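PDB 3EOF: putative oxidoreductase from Bacteroides fragilis NCTC 9343, which probably acts as an FMN-dependent oxidoreductase of the nitroreductase family, binding flavin mononucleotide as its cofactor. Local coordinates for residues A[57-62]-A[67-72]; A[105-110]-A[152-157]; A[137-142]-A[241-246]; A[206-209]-A[215-218]. All blocks are in the same frame, centred on the assembly; numbering follows the deposited sequence.

Contact 1: A[57-62]-A[67-72]; sequences ILSPAH and MVKEAP
V68 carries the apolar part of this contact by using its two methyls on different neighbours. With CG1 anti to the backbone N (chi1 179°), that methyl points at L58 of helix 52-58 and the residue after it, 4.0 Å from L58 CB and close to the backbone N of S59. The other methyl goes toward H62: V68 CG2 comes within 3.8 Å of H62 CB and meets the base of the imidazole obliquely, the two side chains crossing at about a right angle. The imidazole ND1 is hydrogen-bonded to T133 OG1.

The polar part lies around S59. The extended chain of K69 runs past it, and K69 CE packs 3.7 Å from S59 OG, a van der Waals contact of a methylene with the hydroxyl oxygen. S59 OG is hydrogen-bonded to N64 ND2 in the intervening loop and also to a water at 2.6 Å. That water accepts a weak bond from the backbone N of K69 at 3.4 Å, so it bridges the two segments loosely.

The connection from helix 52-58 to the short helix 67-70 thus folds back on itself beside the flavin, which M67 touches. Strand 127-131 adds L131 against both V68 and H62, helix 138-145 brings I141 to H62, and strand 151-160 reaches H62 through T156.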
loop_
_atom_site.group_PDB
_atom_site.type_symbol
_atom_site.label_atom_id
_atom_site.label_comp_id
_atom_site.label_asym_id
_atom_site.label_seq_id
_atom_site.Cartn_x
_atom_site.Cartn_y
_atom_site.Cartn_z
ATOM N N ILE A 57 -23.279 9.528 -7.109
ATOM C CA ILE A 57 -22.606 9.145 -8.353
ATOM C C ILE A 57 -21.531 8.060 -8.126
ATOM O O ILE A 57 -21.460 7.107 -8.886
ATOM C CB ILE A 57 -22.025 10.382 -9.065
ATOM C CG1 ILE A 57 -23.174 11.259 -9.596
ATOM C CG2 ILE A 57 -21.148 9.956 -10.196
ATOM C CD1 ILE A 57 -22.692 12.602 -10.074
ATOM N N LEU A 58 -20.738 8.193 -7.067
ATOM C CA LEU A 58 -19.701 7.196 -6.701
ATOM C C LEU A 58 -20.249 5.897 -6.178
ATOM O O LEU A 58 -19.604 4.868 -6.261
ATOM C CB LEU A 58 -18.769 7.730 -5.596
ATOM C CG LEU A 58 -17.672 8.719 -5.945
ATOM C CD1 LEU A 58 -16.826 8.995 -4.681
ATOM C CD2 LEU A 58 -16.829 8.119 -7.117
ATOM N N SER A 59 -21.431 5.974 -5.589
ATOM C CA SER A 59 -22.071 4.842 -4.914
ATOM C C SER A 59 -22.168 3.555 -5.723
ATOM O O SER A 59 -21.821 2.496 -5.224
ATOM C CB SER A 59 -23.459 5.264 -4.380
ATOM O OG SER A 59 -23.894 4.347 -3.395
ATOM N N PRO A 60 -22.675 3.623 -6.963
ATOM C CA PRO A 60 -22.762 2.425 -7.804
ATOM C C PRO A 60 -21.423 1.771 -8.102
ATOM O O PRO A 60 -21.351 0.542 -8.182
ATOM C CB PRO A 60 -23.387 2.946 -9.115
ATOM C CG PRO A 60 -23.970 4.226 -8.798
ATOM C CD PRO A 60 -23.212 4.803 -7.639
ATOM N N ALA A 61 -20.387 2.590 -8.303
ATOM C CA ALA A 61 -19.018 2.124 -8.522
ATOM C C ALA A 61 -18.606 1.191 -7.356
ATOM O O ALA A 61 -17.912 0.165 -7.539
ATOM C CB ALA A 61 -18.067 3.330 -8.599
ATOM N N HIS A 62 -19.059 1.557 -6.153
ATOM C CA HIS A 62 -18.764 0.825 -4.938
ATOM C C HIS A 62 -19.885 -0.131 -4.545
ATOM O O HIS A 62 -20.000 -0.503 -3.394
ATOM C CB HIS A 62 -18.415 1.812 -3.820
ATOM C CG HIS A 62 -17.190 2.609 -4.131
ATOM N ND1 HIS A 62 -15.946 2.033 -4.174
ATOM C CD2 HIS A 62 -17.028 3.891 -4.534
ATOM C CE1 HIS A 62 -15.051 2.947 -4.511
ATOM N NE2 HIS A 62 -15.678 4.092 -4.714
HETATM N N MSE A 67 -21.798 3.172 3.058
HETATM C CA MSE A 67 -20.808 4.086 3.612
HETATM C C MSE A 67 -20.452 5.224 2.683
HETATM O O MSE A 67 -20.009 6.271 3.138
HETATM C CB MSE A 67 -19.501 3.346 3.970
HETATM C CG MSE A 67 -19.593 2.234 5.004
HETATM SE SE MSE A 67 -20.177 0.509 4.338
HETATM C CE MSE A 67 -18.610 -0.009 3.355
ATOM N N VAL A 68 -20.583 5.001 1.375
ATOM C CA VAL A 68 -20.301 6.069 0.418
ATOM C C VAL A 68 -21.231 7.284 0.603
ATOM O O VAL A 68 -20.797 8.423 0.466
ATOM C CB VAL A 68 -20.403 5.609 -1.061
ATOM C CG1 VAL A 68 -20.116 6.797 -1.975
ATOM C CG2 VAL A 68 -19.424 4.458 -1.356
ATOM N N LYS A 69 -22.520 7.044 0.837
ATOM C CA LYS A 69 -23.463 8.148 1.015
ATOM C C LYS A 69 -23.517 8.591 2.464
ATOM O O LYS A 69 -23.699 9.766 2.744
ATOM C CB LYS A 69 -24.859 7.765 0.536
ATOM C CG LYS A 69 -25.025 7.583 -0.977
ATOM C CD LYS A 69 -26.485 7.157 -1.277
ATOM C CE LYS A 69 -26.695 6.610 -2.692
ATOM N NZ LYS A 69 -28.100 6.055 -2.936
ATOM N N GLU A 70 -23.319 7.659 3.386
ATOM C CA GLU A 70 -23.438 7.949 4.781
ATOM C C GLU A 70 -22.248 8.662 5.394
ATOM O O GLU A 70 -22.424 9.419 6.336
ATOM C CB GLU A 70 -23.780 6.672 5.523
ATOM C CG GLU A 70 -25.154 6.190 5.108
ATOM C CD GLU A 70 -25.589 4.902 5.770
ATOM O OE1 GLU A 70 -24.942 4.475 6.786
ATOM O OE2 GLU A 70 -26.600 4.338 5.246
ATOM N N ALA A 71 -21.045 8.476 4.854
ATOM C CA ALA A 71 -19.884 9.165 5.438
ATOM C C ALA A 71 -19.880 10.621 5.001
ATOM O O ALA A 71 -20.291 10.927 3.894
ATOM C CB ALA A 71 -18.560 8.486 5.083
ATOM N N PRO A 72 -19.466 11.537 5.904
ATOM C CA PRO A 72 -19.355 12.915 5.519
ATOM C C PRO A 72 -18.281 13.144 4.447
ATOM O O PRO A 72 -18.423 14.055 3.600
ATOM C CB PRO A 72 -18.964 13.610 6.825
ATOM C CG PRO A 72 -18.326 12.606 7.619
ATOM C CD PRO A 72 -19.122 11.366 7.326
HETATM O O HOH W 1 -23.949 4.388 -0.828
#

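Contact 2: A[105-110]-A[152-157]; sequences NAAMDT and FPITTV
I154 projects from its strand onto helix 100-123 and has the largest share of the surface buried here, fitting against A107 and T110 one turn apart. Its CG1 branch bends back at the second torsion (chi2 -55°), which brings CD1 to 3.8 Å from A107 CB, while I154 CG1 lies 4.1 Å from A107 CA. The small alanine lets the strand side chain come right up to the helix backbone.

T110 meets the root of the same isoleucine. Its methyl CG2 is 4.0 Å from I154 CB, so the threonine presents carbon to the strand. Its hydroxyl turns aside to its own helix: T110 OG1 donates to A106 O at 2.7 Å, from 43° above the carbonyl plane, and has a weak bond to C78 O of strand 73-80. The bond to A106 O holds the rotation that leaves CG2 facing I154; T110 N makes the ordinary helical bond to the same oxygen.

On the strand side, I154 and T155 both lie opposite F77, forming a classic beta bulge. The helix also carries part of an FMN pocket: D109 touches the flavin nucleotide and bonds to T37 OG1. Strand 151-160 runs in the antiparallel sheet between strands 73-80 and 127-131, with A106 and T110 also touching strand 73-80. F152 meets F103 of this helix edge-to-face, P153 leans on helix 138-145, and M108 packs on L111 of the second subunit.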
loop_
_atom_site.group_PDB
_atom_site.type_symbol
_atom_site.label_atom_id
_atom_site.label_comp_id
_atom_site.label_asym_id
_atom_site.label_seq_id
_atom_site.Cartn_x
_atom_site.Cartn_y
_atom_site.Cartn_z
ATOM N N ASN A 105 4.706 1.425 -8.730
ATOM C CA ASN A 105 5.422 2.354 -7.858
ATOM C C ASN A 105 4.502 3.436 -7.318
ATOM O O ASN A 105 4.588 3.776 -6.150
ATOM C CB ASN A 105 6.598 3.056 -8.588
ATOM C CG ASN A 105 7.791 2.134 -8.864
ATOM O OD1 ASN A 105 8.014 1.190 -8.117
ATOM N ND2 ASN A 105 8.573 2.422 -9.971
ATOM N N ALA A 106 3.601 3.965 -8.166
ATOM C CA ALA A 106 2.681 5.036 -7.772
ATOM C C ALA A 106 1.669 4.472 -6.797
ATOM O O ALA A 106 1.361 5.121 -5.797
ATOM C CB ALA A 106 1.978 5.662 -8.973
ATOM N N ALA A 107 1.153 3.269 -7.110
ATOM C CA ALA A 107 0.197 2.544 -6.260
ATOM C C ALA A 107 0.731 2.404 -4.843
ATOM O O ALA A 107 0.015 2.605 -3.862
ATOM C CB ALA A 107 -0.078 1.198 -6.812
HETATM N N MSE A 108 1.964 1.984 -4.749
HETATM C CA MSE A 108 2.590 1.843 -3.448
HETATM C C MSE A 108 2.668 3.139 -2.745
HETATM O O MSE A 108 2.474 3.177 -1.532
HETATM C CB MSE A 108 3.974 1.237 -3.547
HETATM C CG MSE A 108 3.916 -0.204 -4.060
HETATM SE SE MSE A 108 5.641 -1.181 -3.933
HETATM C CE MSE A 108 6.690 -0.192 -5.225
ATOM N N ASP A 109 3.019 4.199 -3.460
ATOM C CA ASP A 109 3.121 5.524 -2.817
ATOM C C ASP A 109 1.779 5.877 -2.235
ATOM O O ASP A 109 1.657 6.379 -1.141
ATOM C CB ASP A 109 3.531 6.626 -3.816
ATOM C CG ASP A 109 4.995 7.081 -3.690
ATOM O OD1 ASP A 109 5.882 6.284 -3.261
ATOM O OD2 ASP A 109 5.239 8.281 -4.086
ATOM N N THR A 110 0.761 5.568 -3.010
ATOM C CA THR A 110 -0.609 5.898 -2.701
ATOM C C THR A 110 -1.194 5.136 -1.530
ATOM O O THR A 110 -2.025 5.676 -0.807
ATOM C CB THR A 110 -1.481 5.641 -3.957
ATOM O OG1 THR A 110 -0.911 6.337 -5.069
ATOM C CG2 THR A 110 -2.904 6.098 -3.772
ATOM N N PHE A 152 -4.910 6.774 -11.733
ATOM C CA PHE A 152 -5.632 5.556 -11.572
ATOM C C PHE A 152 -6.110 5.436 -10.112
ATOM O O PHE A 152 -5.309 5.587 -9.179
ATOM C CB PHE A 152 -4.697 4.366 -11.959
ATOM C CG PHE A 152 -5.443 3.067 -12.119
ATOM C CD1 PHE A 152 -5.849 2.348 -11.004
ATOM C CD2 PHE A 152 -5.772 2.590 -13.375
ATOM C CE1 PHE A 152 -6.603 1.184 -11.130
ATOM C CE2 PHE A 152 -6.518 1.429 -13.513
ATOM C CZ PHE A 152 -6.925 0.720 -12.374
ATOM N N PRO A 153 -7.409 5.153 -9.891
ATOM C CA PRO A 153 -7.889 5.042 -8.521
ATOM C C PRO A 153 -7.443 3.733 -7.897
ATOM O O PRO A 153 -7.637 2.658 -8.483
ATOM C CB PRO A 153 -9.392 5.065 -8.688
ATOM C CG PRO A 153 -9.619 4.401 -9.990
ATOM C CD PRO A 153 -8.508 4.897 -10.859
ATOM N N ILE A 154 -6.762 3.842 -6.754
ATOM C CA ILE A 154 -6.197 2.681 -6.062
ATOM C C ILE A 154 -7.160 2.179 -5.001
ATOM O O ILE A 154 -7.615 1.026 -5.058
ATOM C CB ILE A 154 -4.793 2.996 -5.449
ATOM C CG1 ILE A 154 -3.799 3.263 -6.598
ATOM C CG2 ILE A 154 -4.247 1.830 -4.589
ATOM C CD1 ILE A 154 -3.709 2.165 -7.630
ATOM N N THR A 155 -7.436 3.006 -4.012
ATOM C CA THR A 155 -8.438 2.647 -3.018
ATOM C C THR A 155 -9.248 3.880 -2.579
ATOM O O THR A 155 -8.872 5.007 -2.870
ATOM C CB THR A 155 -7.886 1.923 -1.814
ATOM O OG1 THR A 155 -8.994 1.377 -1.065
ATOM C CG2 THR A 155 -7.078 2.872 -0.973
ATOM N N THR A 156 -10.373 3.611 -1.908
ATOM C CA THR A 156 -11.294 4.619 -1.441
ATOM C C THR A 156 -11.558 4.362 0.004
ATOM O O THR A 156 -11.697 3.216 0.400
ATOM C CB THR A 156 -12.624 4.550 -2.207
ATOM O OG1 THR A 156 -12.318 4.636 -3.604
ATOM C CG2 THR A 156 -13.550 5.733 -1.780
ATOM N N VAL A 157 -11.584 5.437 0.788
ATOM C CA VAL A 157 -11.834 5.364 2.200
ATOM C C VAL A 157 -12.967 6.289 2.564
ATOM O O VAL A 157 -12.932 7.486 2.270
ATOM C CB VAL A 157 -10.587 5.764 2.962
ATOM C CG1 VAL A 157 -10.808 5.885 4.471
ATOM C CG2 VAL A 157 -9.476 4.776 2.654
#

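Contact 3: A[137-142]-A[241-246]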
loop_
_atom_site.group_PDB
_atom_site.type_symbol
_atom_site.label_atom_id
_atom_site.label_comp_id
_atom_site.label_asym_id
_atom_site.label_seq_id
_atom_site.Cartn_x
_atom_site.Cartn_y
_atom_site.Cartn_z
ATOM N N ASN A 137 -14.383 -1.464 -10.055
ATOM C CA ASN A 137 -14.971 -0.454 -10.950
ATOM C C ASN A 137 -14.137 0.786 -11.156
ATOM O O ASN A 137 -14.662 1.898 -11.066
ATOM C CB ASN A 137 -16.325 -0.048 -10.411
ATOM C CG ASN A 137 -17.416 -1.033 -10.762
ATOM O OD1 ASN A 137 -17.518 -1.496 -11.901
ATOM N ND2 ASN A 137 -18.275 -1.317 -9.790
ATOM N N PRO A 138 -12.861 0.607 -11.515
ATOM C CA PRO A 138 -12.024 1.778 -11.686
ATOM C C PRO A 138 -12.521 2.649 -12.833
ATOM O O PRO A 138 -12.485 3.859 -12.733
ATOM C CB PRO A 138 -10.618 1.179 -11.961
ATOM C CG PRO A 138 -10.915 -0.168 -12.582
ATOM C CD PRO A 138 -12.112 -0.636 -11.802
ATOM N N GLN A 139 -13.007 2.081 -13.922
ATOM C CA GLN A 139 -13.463 2.964 -14.982
ATOM C C GLN A 139 -14.532 3.941 -14.519
ATOM O O GLN A 139 -14.489 5.094 -14.889
ATOM C CB GLN A 139 -13.949 2.194 -16.194
ATOM C CG GLN A 139 -14.162 3.134 -17.446
ATOM C CD GLN A 139 -12.876 3.830 -17.872
ATOM O OE1 GLN A 139 -11.890 3.165 -18.128
ATOM N NE2 GLN A 139 -12.879 5.176 -17.933
HETATM N N MSE A 140 -15.486 3.485 -13.711
HETATM C CA MSE A 140 -16.593 4.315 -13.224
HETATM C C MSE A 140 -16.093 5.399 -12.316
HETATM O O MSE A 140 -16.616 6.487 -12.295
HETATM C CB MSE A 140 -17.600 3.471 -12.468
HETATM C CG MSE A 140 -18.412 2.499 -13.360
HETATM SE SE MSE A 140 -19.642 1.399 -12.308
HETATM C CE MSE A 140 -20.849 2.651 -11.831
ATOM N N ILE A 141 -15.109 5.089 -11.531
ATOM C CA ILE A 141 -14.513 6.081 -10.623
ATOM C C ILE A 141 -13.747 7.044 -11.507
ATOM O O ILE A 141 -13.816 8.236 -11.307
ATOM C CB ILE A 141 -13.629 5.381 -9.602
ATOM C CG1 ILE A 141 -14.510 4.484 -8.733
ATOM C CG2 ILE A 141 -12.887 6.386 -8.709
ATOM C CD1 ILE A 141 -13.768 3.533 -7.834
ATOM N N ILE A 142 -13.038 6.529 -12.526
ATOM C CA ILE A 142 -12.323 7.408 -13.449
ATOM C C ILE A 142 -13.258 8.424 -14.112
ATOM O O ILE A 142 -12.939 9.601 -14.179
ATOM C CB ILE A 142 -11.540 6.621 -14.496
ATOM C CG1 ILE A 142 -10.327 5.959 -13.817
ATOM C CG2 ILE A 142 -11.138 7.540 -15.658
ATOM C CD1 ILE A 142 -9.814 4.747 -14.599
ATOM N N LEU A 241 -5.888 -0.032 -17.060
ATOM C CA LEU A 241 -4.512 0.450 -16.946
ATOM C C LEU A 241 -4.044 0.945 -18.324
ATOM O O LEU A 241 -3.379 1.977 -18.438
ATOM C CB LEU A 241 -3.605 -0.661 -16.445
ATOM C CG LEU A 241 -3.552 -0.965 -14.955
ATOM C CD1 LEU A 241 -2.899 -2.346 -14.794
ATOM C CD2 LEU A 241 -2.778 0.100 -14.235
ATOM N N ARG A 242 -4.444 0.224 -19.377
ATOM C CA ARG A 242 -4.095 0.583 -20.746
ATOM C C ARG A 242 -4.708 1.960 -21.098
ATOM O O ARG A 242 -4.034 2.890 -21.561
ATOM C CB ARG A 242 -4.597 -0.517 -21.696
ATOM C CG ARG A 242 -4.361 -0.250 -23.191
ATOM C CD ARG A 242 -4.474 -1.547 -24.066
ATOM N NE ARG A 242 -3.738 -2.684 -23.468
ATOM C CZ ARG A 242 -4.290 -3.816 -23.002
ATOM N NH1 ARG A 242 -5.608 -4.049 -23.092
ATOM N NH2 ARG A 242 -3.499 -4.749 -22.469
ATOM N N ARG A 243 -5.995 2.077 -20.797
ATOM C CA ARG A 243 -6.794 3.252 -21.089
ATOM C C ARG A 243 -6.190 4.448 -20.357
ATOM O O ARG A 243 -6.190 5.580 -20.856
ATOM C CB ARG A 243 -8.221 2.945 -20.639
ATOM C CG ARG A 243 -9.284 3.386 -21.582
ATOM C CD ARG A 243 -10.298 2.246 -21.830
ATOM N NE ARG A 243 -11.100 1.892 -20.659
ATOM C CZ ARG A 243 -11.893 0.814 -20.557
ATOM N NH1 ARG A 243 -11.976 -0.094 -21.535
ATOM N NH2 ARG A 243 -12.587 0.616 -19.439
ATOM N N GLN A 244 -5.648 4.210 -19.178
ATOM C CA GLN A 244 -5.028 5.298 -18.387
ATOM C C GLN A 244 -3.541 5.523 -18.654
ATOM O O GLN A 244 -2.865 6.307 -17.939
ATOM C CB GLN A 244 -5.231 5.070 -16.893
ATOM C CG GLN A 244 -6.679 5.122 -16.431
ATOM C CD GLN A 244 -7.439 6.351 -16.889
ATOM O OE1 GLN A 244 -8.118 6.329 -17.918
ATOM N NE2 GLN A 244 -7.353 7.399 -16.140
ATOM N N GLY A 245 -3.038 4.834 -19.665
ATOM C CA GLY A 245 -1.676 4.937 -20.110
ATOM C C GLY A 245 -0.608 4.308 -19.260
ATOM O O GLY A 245 0.566 4.704 -19.362
ATOM N N PHE A 246 -0.977 3.339 -18.418
ATOM C CA PHE A 246 0.026 2.668 -17.605
ATOM C C PHE A 246 0.500 1.385 -18.253
ATOM O O PHE A 246 1.229 0.603 -17.660
ATOM C CB PHE A 246 -0.461 2.440 -16.189
ATOM C CG PHE A 246 -0.357 3.647 -15.326
ATOM C CD1 PHE A 246 0.897 4.144 -14.966
ATOM C CD2 PHE A 246 -1.491 4.258 -14.823
ATOM C CE1 PHE A 246 1.009 5.259 -14.107
ATOM C CE2 PHE A 246 -1.391 5.324 -13.965
ATOM C CZ PHE A 246 -0.124 5.836 -13.612
HETATM O O HOH W 2 -10.209 5.419 -18.794
#
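The guanidinium of R243 takes hold of the side-chain carbonyl of Q139 side-on, with two nitrogens bonding to one oxygen. R243 NE and R243 NH2 each lie 2.9 Å from Q139 OE1, with N-H...O angles of 148° and 145°. The oxygen sits almost in the guanidinium plane, at its edge, but the amide is turned 55° against that plane. Both nitrogens approach from the same face of the amide, NE well above the carbonyl plane and NH2 less tilted. Q139 gets there by a bend in its chain: CG is anti to the backbone N, and chi2 then turns the amide toward the arginine, whose own chain bends twice to cross it at about a right angle. The other end of the amide is held too, Q139 NE2 donating to D143 OD1 and to a water at 2.8 Å.

Beside this polar pair, I142 and Q244 approach from opposite directions. I142 CD1 presses on the aliphatic part of the glutamine, 3.7 Å from Q244 CG, and its CG2 methyl lies 3.8 Å from Q244 NE2. That nitrogen is occupied by the backbone, bonding to L147 O and V151 O, which ties the amide to the loop after helix 138-145 and the start of strand 151-160.

Helix 227-243 also sends V240 against Q139 and I142, and it terminates right at this contact in a Schellman motif: F246 N bonds to L241 O and G245 N to R242 O, with G245 at positive phi as the C-prime residue.

Contact 4: A[206-209]-A[215-218]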
loop_
_atom_site.group_PDB
_atom_site.type_symbol
_atom_site.label_atom_id
_atom_site.label_comp_id
_atom_site.label_asym_id
_atom_site.label_seq_id
_atom_site.Cartn_x
_atom_site.Cartn_y
_atom_site.Cartn_z
ATOM N N LEU A 206 -21.892 -18.345 11.329
ATOM C CA LEU A 206 -23.082 -17.722 10.746
ATOM C C LEU A 206 -22.829 -17.408 9.280
ATOM O O LEU A 206 -23.680 -17.645 8.441
ATOM C CB LEU A 206 -23.515 -16.448 11.529
ATOM C CG LEU A 206 -24.837 -15.829 11.047
ATOM C CD1 LEU A 206 -25.966 -16.824 11.208
ATOM C CD2 LEU A 206 -25.165 -14.516 11.744
ATOM N N PHE A 207 -21.647 -16.891 8.977
ATOM C CA PHE A 207 -21.257 -16.564 7.611
ATOM C C PHE A 207 -21.351 -17.791 6.690
ATOM O O PHE A 207 -21.869 -17.710 5.583
ATOM C CB PHE A 207 -19.845 -16.002 7.660
ATOM C CG PHE A 207 -19.420 -15.282 6.442
ATOM C CD1 PHE A 207 -20.233 -14.314 5.863
ATOM C CD2 PHE A 207 -18.152 -15.483 5.917
ATOM C CE1 PHE A 207 -19.802 -13.606 4.730
ATOM C CE2 PHE A 207 -17.720 -14.773 4.789
ATOM C CZ PHE A 207 -18.546 -13.821 4.212
ATOM N N ILE A 208 -20.907 -18.941 7.187
ATOM C CA ILE A 208 -20.985 -20.214 6.438
ATOM C C ILE A 208 -22.430 -20.659 6.246
ATOM O O ILE A 208 -22.854 -21.076 5.156
ATOM C CB ILE A 208 -20.237 -21.349 7.218
ATOM C CG1 ILE A 208 -18.733 -21.082 7.307
ATOM C CG2 ILE A 208 -20.496 -22.702 6.596
ATOM C CD1 ILE A 208 -17.999 -21.927 8.421
ATOM N N GLU A 209 -23.185 -20.597 7.331
ATOM C CA GLU A 209 -24.562 -21.054 7.323
ATOM C C GLU A 209 -25.424 -20.197 6.385
ATOM O O GLU A 209 -26.121 -20.716 5.504
ATOM C CB GLU A 209 -25.077 -21.099 8.780
ATOM C CG GLU A 209 -26.432 -21.747 9.025
ATOM C CD GLU A 209 -27.585 -20.763 9.371
ATOM O OE1 GLU A 209 -27.320 -19.658 9.916
ATOM O OE2 GLU A 209 -28.771 -21.133 9.145
ATOM N N THR A 215 -17.781 -24.969 4.724
ATOM C CA THR A 215 -16.573 -24.409 5.340
ATOM C C THR A 215 -16.420 -22.919 5.041
ATOM O O THR A 215 -16.977 -22.374 4.072
ATOM C CB THR A 215 -15.329 -25.152 4.847
ATOM O OG1 THR A 215 -15.066 -24.778 3.511
ATOM C CG2 THR A 215 -15.526 -26.666 4.893
ATOM N N LEU A 216 -15.645 -22.259 5.883
ATOM C CA LEU A 216 -15.426 -20.841 5.752
ATOM C C LEU A 216 -14.783 -20.442 4.389
ATOM O O LEU A 216 -15.312 -19.581 3.700
ATOM C CB LEU A 216 -14.651 -20.314 6.976
ATOM C CG LEU A 216 -14.414 -18.811 7.015
ATOM C CD1 LEU A 216 -15.779 -18.105 6.976
ATOM C CD2 LEU A 216 -13.611 -18.450 8.246
ATOM N N PRO A 217 -13.667 -21.084 3.987
ATOM C CA PRO A 217 -13.083 -20.779 2.693
ATOM C C PRO A 217 -14.025 -20.898 1.512
ATOM O O PRO A 217 -13.849 -20.197 0.541
ATOM C CB PRO A 217 -11.961 -21.820 2.571
ATOM C CG PRO A 217 -11.563 -22.066 3.931
ATOM C CD PRO A 217 -12.853 -22.087 4.694
ATOM N N GLN A 218 -15.011 -21.780 1.571
ATOM C CA GLN A 218 -15.965 -21.897 0.477
ATOM C C GLN A 218 -16.756 -20.609 0.299
ATOM O O GLN A 218 -17.146 -20.288 -0.818
ATOM C CB GLN A 218 -16.922 -23.050 0.692
ATOM C CG GLN A 218 -16.272 -24.410 0.520
ATOM C CD GLN A 218 -17.093 -25.533 1.074
ATOM O OE1 GLN A 218 -18.113 -25.317 1.716
ATOM N NE2 GLN A 218 -16.663 -26.749 0.824
#
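Q218 OE1 is gripped by two backbone N-H groups, that of T215, whose carbonyl carbon packs on I208, and that of E214 just before it. The bond from T215 N is 3.0 Å long, and the donor stands 63° above the carbonyl plane of the amide. It closes the first turn of helix 216-224 back onto the residues leading into it. The motif is a helix-loop-helix, helices 202-209 and 216-224 joined by a short loop, with the end of the first packed on the start of the second.

I208 makes the closest approach, its CD1 lying 3.5 Å from L216 N and its CG1 3.7 Å from T215 C. The polar ends of T215, just before the helix, and Q218, in its first turn, bond to the second subunit: T215 OG1 to R91 O and Q218 NE2 to N92 O. Y87 of that subunit also packs on L216. Segment 215-218 thus forms part of the interface between the two subunits.

F207, next to I208 in helix 202-209, meets L216 with the two side chains crossing at about a right angle. The leucine, with CG anti to its backbone N (chi1 -177°), sets methyl CD1 in the plane of the ring, at its edge, 3.7 Å from F207 CD2.

Overall arrangement
Contacts 1, 2 and 3 form one continuous body around the sheet, whereas contact 4 stands apart, with its centre about 28 to 34 Å from theirs. Contacts 2 and 3 are closest, about 12 Å between centres: P153 CD packs 3.6 Å from I142 CG1. Contact 1 joins contact 3 through a probable hydrogen bond of 2.7 Å from N137 ND2 to A61 O, and meets contact 2 where H62 CE1 lies 3.3 Å from T156 OG1. M67 of contact 1 and D109 of contact 2 line two different FMN pockets. The side chain of F207 in contact 4 stays about 9 Å from a bound FMN. Contacts 2 and 4 both touch the second subunit.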